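Local coordinates for pullulanase (Bacillus acidopullulyticus, PDB 2WAN), which hydrolyses the alpha-1,6-glucosidic linkages of pullulan and probably those at the branch points of starch-type glucans, at residues P302-V305 / L306-P309; V569-Y573 / Y574-S578; L665-K668 / G669-K672; I715-I718 / Q719-S723; E753-R756 / I757-D760. All blocks are in the same frame, centred on the assembly; numbering follows the deposited sequence.

How the contacts relate
Running from N- to C-terminus, the five contacts form two touching pairs and one outlier. Contacts 1 and 2, with centres 11 Å apart, join the loop after strand 295-302 to the loop between helices 564-568 and 597-614, so an N-terminal region meets the catalytic (beta/alpha)8 barrel there. Contacts 3 and 4 lie 12 Å apart between centres, on the loops leading to barrel strands 677-679 and 728-730, and share an acetate as well as the bond from Q671 NE2 to F721 O. Contact 5 starts helix 753-769, its centre 29 Å from that of contact 4. Neighbouring connections around the barrel are thus tied to one another, while helix 753-769 leads on to strand 773-777.

Contact 1: P302-V305 / L306-P309; sequences PRNV and LNLP
The carboxamides of N304 and N307 run alongside each other in the same direction, their planes only 30° apart. N307 ND2 comes alongside N304, 3.7 Å from N304 CB. Neither amide bonds the other directly. Instead a water accepts from N307 ND2 at 3.0 Å and gives a weak bond to N304 OD1 at 3.2 Å. Both side chains have CG anti to the carbonyl carbon (chi1 -65° for N304, -61° for N307), which sends two residues one turn apart off the same side of the chain. The remaining ends are used too: N304 ND2 binds a glycerol and N307 OD1 takes a bond from Y572 OH, while both asparagines rest on H596. With an alanine at N307, the Y572 hydroxyl would probably lose its carboxamide mate and the bridging water the amide N-H it accepts. Along the backbone, L306 N bonds R303 O (3.0 Å), N307 N bonds N304 O (3.0 Å) and L308 N bonds V305 O (3.2 Å). On the apolar side V305 CG2 meets L308 CD1 at 4.0 Å, and P302 CB packs on L306 CG. R303 turns away to a salt bridge with D120 of strand 114-121. Bonds from each N-H to the carbonyl three residues back mark a short 3-10 helix, placed just after strand 295-302.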
loop_
_atom_site.group_PDB
_atom_site.type_symbol
_atom_site.label_atom_id
_atom_site.label_comp_id
_atom_site.label_asym_id
_atom_site.label_seq_id
_atom_site.Cartn_x
_atom_site.Cartn_y
_atom_site.Cartn_z
ATOM N N PRO A 302 -24.343 -12.867 3.130
ATOM C CA PRO A 302 -23.225 -13.635 2.606
ATOM C C PRO A 302 -21.915 -12.828 2.699
ATOM O O PRO A 302 -21.887 -11.657 2.318
ATOM C CB PRO A 302 -23.628 -13.866 1.139
ATOM C CG PRO A 302 -25.145 -13.804 1.174
ATOM C CD PRO A 302 -25.416 -12.702 2.131
ATOM N N ARG A 303 -20.873 -13.434 3.259
ATOM C CA ARG A 303 -19.546 -12.803 3.291
ATOM C C ARG A 303 -18.518 -13.794 2.749
ATOM O O ARG A 303 -18.362 -13.914 1.542
ATOM C CB ARG A 303 -19.187 -12.254 4.687
ATOM C CG ARG A 303 -17.827 -11.504 4.729
ATOM C CD ARG A 303 -17.521 -10.898 6.103
ATOM N NE ARG A 303 -17.271 -11.923 7.121
ATOM C CZ ARG A 303 -16.690 -11.698 8.300
ATOM N NH1 ARG A 303 -16.274 -10.482 8.633
ATOM N NH2 ARG A 303 -16.526 -12.705 9.157
ATOM N N ASN A 304 -17.850 -14.557 3.613
ATOM C CA ASN A 304 -16.725 -15.360 3.153
ATOM C C ASN A 304 -17.131 -16.598 2.369
ATOM O O ASN A 304 -16.295 -17.227 1.724
ATOM C CB ASN A 304 -15.773 -15.699 4.298
ATOM C CG ASN A 304 -15.090 -14.467 4.869
ATOM O OD1 ASN A 304 -14.989 -13.442 4.197
ATOM N ND2 ASN A 304 -14.618 -14.561 6.109
ATOM N N VAL A 305 -18.430 -16.904 2.374
ATOM C CA VAL A 305 -18.952 -17.936 1.475
ATOM C C VAL A 305 -18.631 -17.597 0.003
ATOM O O VAL A 305 -18.385 -18.492 -0.816
ATOM C CB VAL A 305 -20.462 -18.169 1.687
ATOM C CG1 VAL A 305 -21.294 -16.922 1.322
ATOM C CG2 VAL A 305 -20.928 -19.397 0.894
ATOM N N LEU A 306 -18.603 -16.302 -0.310
ATOM C CA LEU A 306 -18.357 -15.852 -1.686
ATOM C C LEU A 306 -16.909 -16.053 -2.135
ATOM O O LEU A 306 -16.606 -15.916 -3.324
ATOM C CB LEU A 306 -18.798 -14.390 -1.863
ATOM C CG LEU A 306 -20.255 -14.076 -1.514
ATOM C CD1 LEU A 306 -20.521 -12.564 -1.602
ATOM C CD2 LEU A 306 -21.236 -14.858 -2.412
ATOM N N ASN A 307 -16.018 -16.382 -1.192
ATOM C CA ASN A 307 -14.636 -16.769 -1.524
ATOM C C ASN A 307 -14.543 -18.071 -2.318
ATOM O O ASN A 307 -13.547 -18.312 -2.993
ATOM C CB ASN A 307 -13.765 -16.965 -0.273
ATOM C CG ASN A 307 -13.628 -15.719 0.581
ATOM O OD1 ASN A 307 -14.048 -14.621 0.214
ATOM N ND2 ASN A 307 -13.025 -15.896 1.755
ATOM N N LEU A 308 -15.570 -18.916 -2.202
ATOM C CA LEU A 308 -15.530 -20.278 -2.760
ATOM C C LEU A 308 -15.410 -20.290 -4.289
ATOM O O LEU A 308 -15.953 -19.413 -4.965
ATOM C CB LEU A 308 -16.753 -21.096 -2.296
ATOM C CG LEU A 308 -16.857 -21.421 -0.795
ATOM C CD1 LEU A 308 -18.223 -22.013 -0.436
ATOM C CD2 LEU A 308 -15.749 -22.352 -0.361
ATOM N N PRO A 309 -14.696 -21.287 -4.847
ATOM C CA PRO A 309 -14.493 -21.380 -6.293
ATOM C C PRO A 309 -15.768 -21.257 -7.147
ATOM O O PRO A 309 -15.704 -20.763 -8.273
ATOM C CB PRO A 309 -13.858 -22.761 -6.454
ATOM C CG PRO A 309 -13.039 -22.883 -5.206
ATOM C CD PRO A 309 -13.910 -22.307 -4.130
HETATM O O HOH W 1 -11.862 -13.982 3.705
#

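Contact 2: V569-Y573 / Y574-S578; sequences VPQYY and YRTDS
Y574 N closes a type I beta turn on Q571 O, in the loop that runs from helix 564-568 to helix 597-614 of the alpha-amylase catalytic domain. This is the tight part. The bond from Y574 N to Q571 O is 3.0 Å long, with 156° at the hydrogen. Y574 has its CG anti to the carbonyl carbon (chi1 -60°), which turns the ring back beside the turn, with Q571 O at its edge, 4.0 Å from Y574 CD2. The ring also brushes its neighbour, with Y573 CB 4.3 Å from Y574 CD2. At the far end Y574 OH bonds both T557 OG1 and S563 OG, while F565 and D566 pack against the side chain, which is buried. A leucine here would probably open a gap beside helix 564-568 and leave the hydroxyls of T557 and S563 without their phenolic mate. The other side is looser and more exposed. Q571 reaches out extended and lies roughly perpendicular to T576, and the direct touch is a single one, from Q571 OE1 to T576 CG2 at 3.7 Å. Y118 OH bonds both Q571 OE1 and T576 OG1, and R303 NH1 also bonds T576 OG1. Between the two side chains a water donates to Q571 OE1 at 2.9 Å and stands 3.3 Å from T576 OG1.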
loop_
_atom_site.group_PDB
_atom_site.type_symbol
_atom_site.label_atom_id
_atom_site.label_comp_id
_atom_site.label_asym_id
_atom_site.label_seq_id
_atom_site.Cartn_x
_atom_site.Cartn_y
_atom_site.Cartn_z
ATOM N N VAL A 569 -22.392 -5.720 -4.547
ATOM C CA VAL A 569 -22.152 -6.883 -3.680
ATOM C C VAL A 569 -21.955 -6.368 -2.244
ATOM O O VAL A 569 -20.811 -6.114 -1.826
ATOM C CB VAL A 569 -20.915 -7.723 -4.110
ATOM C CG1 VAL A 569 -20.936 -9.098 -3.435
ATOM C CG2 VAL A 569 -20.853 -7.915 -5.632
ATOM N N PRO A 570 -23.072 -6.188 -1.496
ATOM C CA PRO A 570 -23.057 -5.540 -0.186
ATOM C C PRO A 570 -21.939 -6.018 0.741
ATOM O O PRO A 570 -21.817 -7.219 1.028
ATOM C CB PRO A 570 -24.458 -5.856 0.369
ATOM C CG PRO A 570 -25.318 -5.821 -0.866
ATOM C CD PRO A 570 -24.459 -6.472 -1.935
ATOM N N GLN A 571 -21.113 -5.052 1.150
ATOM C CA GLN A 571 -19.969 -5.223 2.077
ATOM C C GLN A 571 -18.752 -6.005 1.605
ATOM O O GLN A 571 -17.674 -5.839 2.172
ATOM C CB GLN A 571 -20.406 -5.810 3.426
ATOM C CG GLN A 571 -21.332 -4.918 4.236
ATOM C CD GLN A 571 -21.600 -5.522 5.603
ATOM O OE1 GLN A 571 -20.971 -6.514 5.987
ATOM N NE2 GLN A 571 -22.545 -4.944 6.333
ATOM N N TYR A 572 -18.923 -6.875 0.614
ATOM C CA TYR A 572 -17.921 -7.870 0.277
ATOM C C TYR A 572 -16.587 -7.298 -0.215
ATOM O O TYR A 572 -15.552 -7.945 -0.066
ATOM C CB TYR A 572 -18.465 -8.873 -0.753
ATOM C CG TYR A 572 -17.515 -10.025 -1.023
ATOM C CD1 TYR A 572 -17.415 -11.092 -0.131
ATOM C CD2 TYR A 572 -16.727 -10.054 -2.179
ATOM C CE1 TYR A 572 -16.556 -12.133 -0.366
ATOM C CE2 TYR A 572 -15.860 -11.091 -2.424
ATOM C CZ TYR A 572 -15.779 -12.135 -1.514
ATOM O OH TYR A 572 -14.933 -13.160 -1.742
ATOM N N TYR A 573 -16.614 -6.111 -0.820
ATOM C CA TYR A 573 -15.352 -5.510 -1.303
ATOM C C TYR A 573 -14.530 -4.878 -0.177
ATOM O O TYR A 573 -13.401 -4.428 -0.421
ATOM C CB TYR A 573 -15.603 -4.490 -2.434
ATOM C CG TYR A 573 -15.963 -5.121 -3.770
ATOM C CD1 TYR A 573 -14.961 -5.545 -4.660
ATOM C CD2 TYR A 573 -17.302 -5.280 -4.150
ATOM C CE1 TYR A 573 -15.282 -6.124 -5.901
ATOM C CE2 TYR A 573 -17.637 -5.858 -5.378
ATOM C CZ TYR A 573 -16.621 -6.277 -6.249
ATOM O OH TYR A 573 -16.955 -6.828 -7.478
ATOM N N TYR A 574 -15.075 -4.869 1.042
ATOM C CA TYR A 574 -14.457 -4.180 2.195
ATOM C C TYR A 574 -14.200 -5.160 3.342
ATOM O O TYR A 574 -14.830 -6.209 3.404
ATOM C CB TYR A 574 -15.397 -3.099 2.714
ATOM C CG TYR A 574 -15.718 -2.063 1.673
ATOM C CD1 TYR A 574 -14.817 -1.036 1.397
ATOM C CD2 TYR A 574 -16.894 -2.130 0.926
ATOM C CE1 TYR A 574 -15.081 -0.089 0.404
ATOM C CE2 TYR A 574 -17.177 -1.174 -0.061
ATOM C CZ TYR A 574 -16.269 -0.161 -0.314
ATOM O OH TYR A 574 -16.518 0.797 -1.279
ATOM N N ARG A 575 -13.294 -4.803 4.255
ATOM C CA ARG A 575 -13.051 -5.622 5.445
ATOM C C ARG A 575 -14.036 -5.272 6.559
ATOM O O ARG A 575 -14.282 -4.106 6.853
ATOM C CB ARG A 575 -11.587 -5.531 5.916
ATOM C CG ARG A 575 -10.580 -6.025 4.859
ATOM C CD ARG A 575 -9.113 -6.005 5.342
ATOM N NE ARG A 575 -8.269 -6.556 4.286
ATOM C CZ ARG A 575 -7.242 -5.937 3.712
ATOM N NH1 ARG A 575 -6.856 -4.733 4.122
ATOM N NH2 ARG A 575 -6.576 -6.553 2.734
ATOM N N THR A 576 -14.623 -6.301 7.158
ATOM C CA THR A 576 -15.530 -6.100 8.286
ATOM C C THR A 576 -15.085 -7.019 9.426
ATOM O O THR A 576 -14.421 -8.029 9.185
ATOM C CB THR A 576 -17.000 -6.403 7.921
ATOM O OG1 THR A 576 -17.110 -7.754 7.468
ATOM C CG2 THR A 576 -17.505 -5.449 6.829
ATOM N N ASP A 577 -15.443 -6.646 10.655
ATOM C CA ASP A 577 -15.117 -7.462 11.821
ATOM C C ASP A 577 -16.274 -8.395 12.177
ATOM O O ASP A 577 -17.261 -8.477 11.448
ATOM C CB ASP A 577 -14.692 -6.592 13.021
ATOM C CG ASP A 577 -15.763 -5.596 13.458
ATOM O OD1 ASP A 577 -16.976 -5.849 13.269
ATOM O OD2 ASP A 577 -15.390 -4.546 14.020
ATOM N N SER A 578 -16.152 -9.092 13.305
ATOM C CA SER A 578 -17.150 -10.090 13.672
ATOM C C SER A 578 -18.447 -9.485 14.205
ATOM O O SER A 578 -19.467 -10.192 14.309
ATOM C CB SER A 578 -16.544 -11.119 14.629
ATOM O OG SER A 578 -15.571 -11.883 13.937
HETATM O O HOH W 2 -19.035 -8.433 4.889
#

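Contact 3: L665-K668 / G669-K672; sequences LVTK and GQQK. With ACT (acetate ion), chain Q.
Q670 N bonds T667 O at 2.9 Å to close a type II beta turn over T667-Q670, and a type I turn over G669-K672 follows directly, its closing bond weak. G669, third in the first turn, has phi 105°, where a beta carbon would collide with K668 O, so the position calls for glycine. Among the side chains Q670 does most of the work. Bent at chi2 (-94°), it doubles back along the chain and presents NE2 to L665 O at 3.0 Å, the donor tilted only slightly from the carbonyl plane though the bond is far from straight. On the way Q670 CG runs alongside T667, 3.5 Å from T667 OG1, and the amide oxygen Q670 OE1 takes a bond from K629 NZ. V666, the centre of an inverse gamma turn, sets its CG1 beside Q670 CB. All of this belongs to the loop between strands 647-650 and 677-679 of the (beta/alpha)8 barrel. Q671 folds inward and receives G669 N on OE1 at 2.8 Å, in the carbonyl plane and on a lone pair, a bond that fixes the amide against the turn; its NE2 also bonds E727 OE1. K668 NZ leaves for a salt bridge with D681. K672 stretches out fully extended to an acetate, probably from the crystallisation liquor, with K672 NZ 3.1 Å from its OXT and weakly bonded to its O.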
loop_
_atom_site.group_PDB
_atom_site.type_symbol
_atom_site.label_atom_id
_atom_site.label_comp_id
_atom_site.label_asym_id
_atom_site.label_seq_id
_atom_site.Cartn_x
_atom_site.Cartn_y
_atom_site.Cartn_z
ATOM N N LEU A 665 0.360 -8.124 6.355
ATOM C CA LEU A 665 0.589 -6.686 6.139
ATOM C C LEU A 665 1.976 -6.477 5.556
ATOM O O LEU A 665 2.947 -7.082 6.020
ATOM C CB LEU A 665 0.419 -5.885 7.430
ATOM C CG LEU A 665 -0.998 -5.721 7.990
ATOM C CD1 LEU A 665 -0.932 -5.098 9.368
ATOM C CD2 LEU A 665 -1.893 -4.872 7.064
ATOM N N VAL A 666 2.070 -5.646 4.515
ATOM C CA VAL A 666 3.377 -5.401 3.896
ATOM C C VAL A 666 4.109 -4.264 4.617
ATOM O O VAL A 666 4.207 -3.133 4.124
ATOM C CB VAL A 666 3.305 -5.136 2.367
ATOM C CG1 VAL A 666 4.703 -5.304 1.723
ATOM C CG2 VAL A 666 2.293 -6.071 1.696
ATOM N N THR A 667 4.615 -4.585 5.806
ATOM C CA THR A 667 5.491 -3.682 6.567
ATOM C C THR A 667 6.943 -3.910 6.116
ATOM O O THR A 667 7.205 -4.803 5.322
ATOM C CB THR A 667 5.345 -3.942 8.086
ATOM O OG1 THR A 667 5.462 -5.347 8.330
ATOM C CG2 THR A 667 3.984 -3.468 8.574
ATOM N N LYS A 668 7.880 -3.079 6.577
ATOM C CA LYS A 668 9.263 -3.197 6.112
ATOM C C LYS A 668 9.845 -4.573 6.435
ATOM O O LYS A 668 9.732 -5.059 7.573
ATOM C CB LYS A 668 10.144 -2.082 6.694
ATOM C CG LYS A 668 9.734 -0.662 6.269
ATOM C CD LYS A 668 10.848 0.344 6.582
ATOM C CE LYS A 668 11.042 0.528 8.110
ATOM N NZ LYS A 668 9.844 1.105 8.780
ATOM N N GLY A 669 10.452 -5.196 5.434
ATOM C CA GLY A 669 10.980 -6.568 5.556
ATOM C C GLY A 669 10.070 -7.546 4.823
ATOM O O GLY A 669 10.528 -8.544 4.272
ATOM N N GLN A 670 8.775 -7.237 4.784
ATOM C CA GLN A 670 7.807 -8.134 4.153
ATOM C C GLN A 670 7.845 -8.103 2.618
ATOM O O GLN A 670 7.299 -8.992 1.958
ATOM C CB GLN A 670 6.397 -7.829 4.664
ATOM C CG GLN A 670 6.221 -8.038 6.163
ATOM C CD GLN A 670 5.687 -9.424 6.455
ATOM O OE1 GLN A 670 6.361 -10.424 6.209
ATOM N NE2 GLN A 670 4.454 -9.490 6.942
ATOM N N GLN A 671 8.509 -7.098 2.043
ATOM C CA GLN A 671 8.646 -6.983 0.589
ATOM C C GLN A 671 9.758 -7.844 0.017
ATOM O O GLN A 671 9.889 -7.958 -1.203
ATOM C CB GLN A 671 8.897 -5.515 0.187
ATOM C CG GLN A 671 10.367 -5.058 0.277
ATOM C CD GLN A 671 10.942 -5.072 1.694
ATOM O OE1 GLN A 671 10.245 -4.786 2.671
ATOM N NE2 GLN A 671 12.239 -5.375 1.801
ATOM N N LYS A 672 10.583 -8.430 0.889
ATOM C CA LYS A 672 11.764 -9.172 0.443
ATOM C C LYS A 672 11.468 -10.171 -0.671
ATOM O O LYS A 672 10.601 -11.042 -0.520
ATOM C CB LYS A 672 12.430 -9.881 1.627
ATOM C CG LYS A 672 13.214 -8.933 2.535
ATOM C CD LYS A 672 13.873 -9.709 3.669
ATOM C CE LYS A 672 14.750 -8.786 4.525
ATOM N NZ LYS A 672 15.371 -9.564 5.674
HETATM C C ACT Q . 17.799 -11.373 3.689
HETATM O O ACT Q . 17.627 -10.225 3.228
HETATM O OXT ACT Q . 16.798 -11.908 4.207
HETATM C CH3 ACT Q . 19.130 -12.055 3.640
#

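Contact 4: I715-I718 / Q719-S723; sequences IGSI and QDFTS. With ACT (acetate ion), chain Q.
F721 turns its CG between its own backbone N and carbonyl carbon (chi1 62°), which brings the ring round to S717, and T722 does the same with its OG1 (chi1 69°), aiming the hydroxyl at G716. S717 CB therefore sits over one face of the F721 ring, 4.0 Å from the centroid and 23° off the normal, a CH-pi contact displaced toward the rim. D720 OD1 lies at the ring edge, in plane. T722 OG1 donates to G716 O at 2.9 Å, in the carbonyl plane and on a lone pair, while T722 CG2 rests against S717 CB. G716 has positive phi and is the C-prime residue of the Schellman motif that ends helix 707-714. G716 and S717 are also the middle of a type I' turn, I715-I718, from which the chain leaves for strand 728-730 of the barrel. Within that turn the carbonyl oxygen of S717 is gripped three times: D720 N (2.9 Å) and T722 N (3.1 Å) approach S717 O from opposite sides of the carbonyl plane, with F721 N (3.0 Å) nearly along the C=O axis between them. Three donors on one oxygen hold the reversal tight. I715 CD1 packs against the flat amide end of Q719, 3.8 Å from Q719 CD, and I718 CG2 lies against T722 OG1; both isoleucines also meet I838 of helix 835-841. A water donates to S717 OG at 2.7 Å and to D720 OD2 at 2.8 Å, and N682 ND2 is a further partner of that carboxylate oxygen. S723 OG hydrogen-bonds an acetate oxygen.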
loop_
_atom_site.group_PDB
_atom_site.type_symbol
_atom_site.label_atom_id
_atom_site.label_comp_id
_atom_site.label_asym_id
_atom_site.label_seq_id
_atom_site.Cartn_x
_atom_site.Cartn_y
_atom_site.Cartn_z
ATOM N N ILE A 715 23.945 1.830 2.313
ATOM C CA ILE A 715 24.128 0.512 1.690
ATOM C C ILE A 715 22.820 -0.099 1.149
ATOM O O ILE A 715 22.746 -1.303 0.914
ATOM C CB ILE A 715 24.878 -0.494 2.623
ATOM C CG1 ILE A 715 24.083 -0.809 3.886
ATOM C CG2 ILE A 715 26.272 0.042 2.984
ATOM C CD1 ILE A 715 24.706 -1.977 4.700
ATOM N N GLY A 716 21.811 0.745 0.923
ATOM C CA GLY A 716 20.549 0.304 0.332
ATOM C C GLY A 716 19.760 -0.600 1.253
ATOM O O GLY A 716 19.024 -1.464 0.768
ATOM N N SER A 717 19.951 -0.421 2.566
ATOM C CA SER A 717 19.154 -1.069 3.613
ATOM C C SER A 717 19.271 -2.593 3.715
ATOM O O SER A 717 18.442 -3.231 4.373
ATOM C CB SER A 717 17.690 -0.637 3.490
ATOM O OG SER A 717 17.603 0.760 3.721
ATOM N N ILE A 718 20.304 -3.144 3.084
ATOM C CA ILE A 718 20.481 -4.609 2.968
ATOM C C ILE A 718 20.791 -5.302 4.304
ATOM O O ILE A 718 20.711 -6.530 4.407
ATOM C CB ILE A 718 21.552 -4.963 1.922
ATOM C CG1 ILE A 718 22.910 -4.365 2.305
ATOM C CG2 ILE A 718 21.095 -4.518 0.485
ATOM C CD1 ILE A 718 24.072 -4.783 1.360
ATOM N N GLN A 719 21.128 -4.511 5.323
ATOM C CA GLN A 719 21.325 -5.051 6.677
ATOM C C GLN A 719 20.236 -4.566 7.622
ATOM O O GLN A 719 20.322 -4.787 8.825
ATOM C CB GLN A 719 22.705 -4.663 7.229
ATOM C CG GLN A 719 23.846 -5.294 6.468
ATOM C CD GLN A 719 25.204 -4.902 7.030
ATOM O OE1 GLN A 719 26.229 -5.208 6.439
ATOM N NE2 GLN A 719 25.210 -4.232 8.177
ATOM N N ASP A 720 19.207 -3.919 7.075
ATOM C CA ASP A 720 18.152 -3.331 7.884
ATOM C C ASP A 720 16.846 -4.075 7.550
ATOM O O ASP A 720 16.327 -4.804 8.402
ATOM C CB ASP A 720 18.098 -1.805 7.616
ATOM C CG ASP A 720 17.039 -1.070 8.441
ATOM O OD1 ASP A 720 16.374 -1.688 9.307
ATOM O OD2 ASP A 720 16.878 0.154 8.229
ATOM N N PHE A 721 16.336 -3.935 6.323
ATOM C CA PHE A 721 15.063 -4.580 5.965
ATOM C C PHE A 721 14.931 -5.044 4.510
ATOM O O PHE A 721 13.866 -5.529 4.128
ATOM C CB PHE A 721 13.876 -3.658 6.324
ATOM C CG PHE A 721 13.882 -2.357 5.584
ATOM C CD1 PHE A 721 13.311 -2.263 4.314
ATOM C CD2 PHE A 721 14.486 -1.234 6.133
ATOM C CE1 PHE A 721 13.335 -1.049 3.596
ATOM C CE2 PHE A 721 14.514 -0.041 5.436
ATOM C CZ PHE A 721 13.943 0.051 4.154
ATOM N N THR A 722 15.984 -4.913 3.703
ATOM C CA THR A 722 15.904 -5.333 2.290
ATOM C C THR A 722 16.759 -6.543 1.971
ATOM O O THR A 722 17.737 -6.816 2.659
ATOM C CB THR A 722 16.300 -4.213 1.280
ATOM O OG1 THR A 722 17.706 -3.953 1.389
ATOM C CG2 THR A 722 15.502 -2.942 1.514
ATOM N N SER A 723 16.371 -7.262 0.918
ATOM C CA SER A 723 17.210 -8.299 0.322
ATOM C C SER A 723 17.977 -7.813 -0.895
ATOM O O SER A 723 18.929 -8.476 -1.347
ATOM C CB SER A 723 16.350 -9.501 -0.072
ATOM O OG SER A 723 15.893 -10.151 1.104
HETATM C C ACT Q . 17.799 -11.373 3.689
HETATM O O ACT Q . 17.627 -10.225 3.228
HETATM O OXT ACT Q . 16.798 -11.908 4.207
HETATM C CH3 ACT Q . 19.130 -12.055 3.640
HETATM O O HOH W 3 17.948 1.702 6.222
#

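Contact 5: E753-R756 / I757-D760; sequences EADR and IKMD
I757 N to E753 O (2.9 Å), K758 N to A754 O (3.2 Å), M759 N to D755 O and D760 N to R756 O (both 3.0 Å) are the backbone hydrogen bonds, each returning four residues. Apolar contact within the segments is modest. E753 and I757 run alongside each other, but their touch is doubtful because the glutamate has two conformers. The firmer packing is outward: R756 and I757 rest on W741 of helix 740-747, and I757 also meets V813 of helix 811-826. One further contact sets chain carbons against a backbone carbonyl. M759 has CG anti to the carbonyl carbon (chi1 -64°), which lays its extended chain back along the preceding turn and puts M759 CG 3.3 Å from D755 O. The charged side chains act at longer range. D755 and K758 have opposite charges but stay apart, with D755 OD1 4.3 Å from K758 NZ, too far for a salt bridge. One water spans the gap, giving a hydrogen to D755 OD1 and taking one from K758 NZ at 3.1 Å. R756, bent at chi3, lays one face of its guanidinium over E753 CA, and its NE bonds D751 O just upstream. The i to i+4 bonding is that of an alpha helix, here the first turns of helix 753-769, which leads to strand 773-777 in the (beta/alpha)8 barrel.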
loop_
_atom_site.group_PDB
_atom_site.type_symbol
_atom_site.label_atom_id
_atom_site.label_comp_id
_atom_site.label_asym_id
_atom_site.label_seq_id
_atom_site.Cartn_x
_atom_site.Cartn_y
_atom_site.Cartn_z
ATOM N N GLU A 753 19.944 31.634 6.515
ATOM C CA GLU A 753 19.403 31.155 5.227
ATOM C C GLU A 753 20.447 30.320 4.513
ATOM O O GLU A 753 20.156 29.245 3.979
ATOM C CB GLU A 753 19.024 32.321 4.285
ATOM C CG GLU A 753 18.405 31.818 2.935
ATOM C CD GLU A 753 18.260 32.883 1.840
ATOM O OE1 GLU A 753 19.258 33.541 1.450
ATOM O OE2 GLU A 753 17.137 33.035 1.342
ATOM N N ALA A 754 21.676 30.848 4.475
ATOM C CA ALA A 754 22.769 30.179 3.764
ATOM C C ALA A 754 23.032 28.791 4.340
ATOM O O ALA A 754 23.216 27.820 3.594
ATOM C CB ALA A 754 24.057 31.025 3.815
ATOM N N ASP A 755 23.053 28.682 5.662
ATOM C CA ASP A 755 23.291 27.368 6.282
ATOM C C ASP A 755 22.118 26.432 6.099
ATOM O O ASP A 755 22.315 25.229 5.898
ATOM C CB ASP A 755 23.638 27.504 7.767
ATOM C CG ASP A 755 25.064 27.955 7.993
ATOM O OD1 ASP A 755 25.860 27.929 7.039
ATOM O OD2 ASP A 755 25.393 28.338 9.146
ATOM N N ARG A 756 20.898 26.968 6.182
ATOM C CA ARG A 756 19.699 26.132 5.962
ATOM C C ARG A 756 19.655 25.587 4.528
ATOM O O ARG A 756 19.258 24.425 4.322
ATOM C CB ARG A 756 18.422 26.877 6.386
ATOM C CG ARG A 756 18.328 26.985 7.931
ATOM C CD ARG A 756 17.045 27.682 8.407
ATOM N NE ARG A 756 17.079 29.134 8.230
ATOM C CZ ARG A 756 16.349 29.808 7.347
ATOM N NH1 ARG A 756 15.527 29.162 6.529
ATOM N NH2 ARG A 756 16.446 31.136 7.275
ATOM N N ILE A 757 20.089 26.400 3.559
ATOM C CA ILE A 757 20.208 25.920 2.164
ATOM C C ILE A 757 21.203 24.742 2.100
ATOM O O ILE A 757 20.930 23.691 1.479
ATOM C CB ILE A 757 20.630 27.040 1.184
ATOM C CG1 ILE A 757 19.472 28.021 0.956
ATOM C CG2 ILE A 757 21.111 26.436 -0.139
ATOM C CD1 ILE A 757 19.827 29.269 0.201
ATOM N N LYS A 758 22.348 24.893 2.768
ATOM C CA LYS A 758 23.328 23.807 2.802
ATOM C C LYS A 758 22.783 22.516 3.419
ATOM O O LYS A 758 23.047 21.430 2.895
ATOM C CB LYS A 758 24.604 24.243 3.545
ATOM C CG LYS A 758 25.372 25.342 2.817
ATOM C CD LYS A 758 26.620 25.715 3.619
ATOM C CE LYS A 758 27.452 26.756 2.889
ATOM N NZ LYS A 758 28.598 27.160 3.749
ATOM N N MET A 759 22.023 22.632 4.512
ATOM C CA MET A 759 21.416 21.468 5.171
ATOM C C MET A 759 20.410 20.745 4.264
ATOM O O MET A 759 20.408 19.517 4.201
ATOM C CB MET A 759 20.738 21.867 6.478
ATOM C CG MET A 759 21.704 22.398 7.524
ATOM S SD MET A 759 20.734 23.015 8.944
ATOM C CE MET A 759 22.011 23.998 9.790
ATOM N N ASP A 760 19.595 21.531 3.567
ATOM C CA ASP A 760 18.594 21.010 2.627
ATOM C C ASP A 760 19.323 20.239 1.508
ATOM O O ASP A 760 18.992 19.080 1.207
ATOM C CB ASP A 760 17.785 22.202 2.060
ATOM C CG ASP A 760 16.603 21.766 1.179
ATOM O OD1 ASP A 760 16.787 20.932 0.266
ATOM O OD2 ASP A 760 15.483 22.281 1.413
HETATM O O HOH W 4 28.307 26.635 6.834
#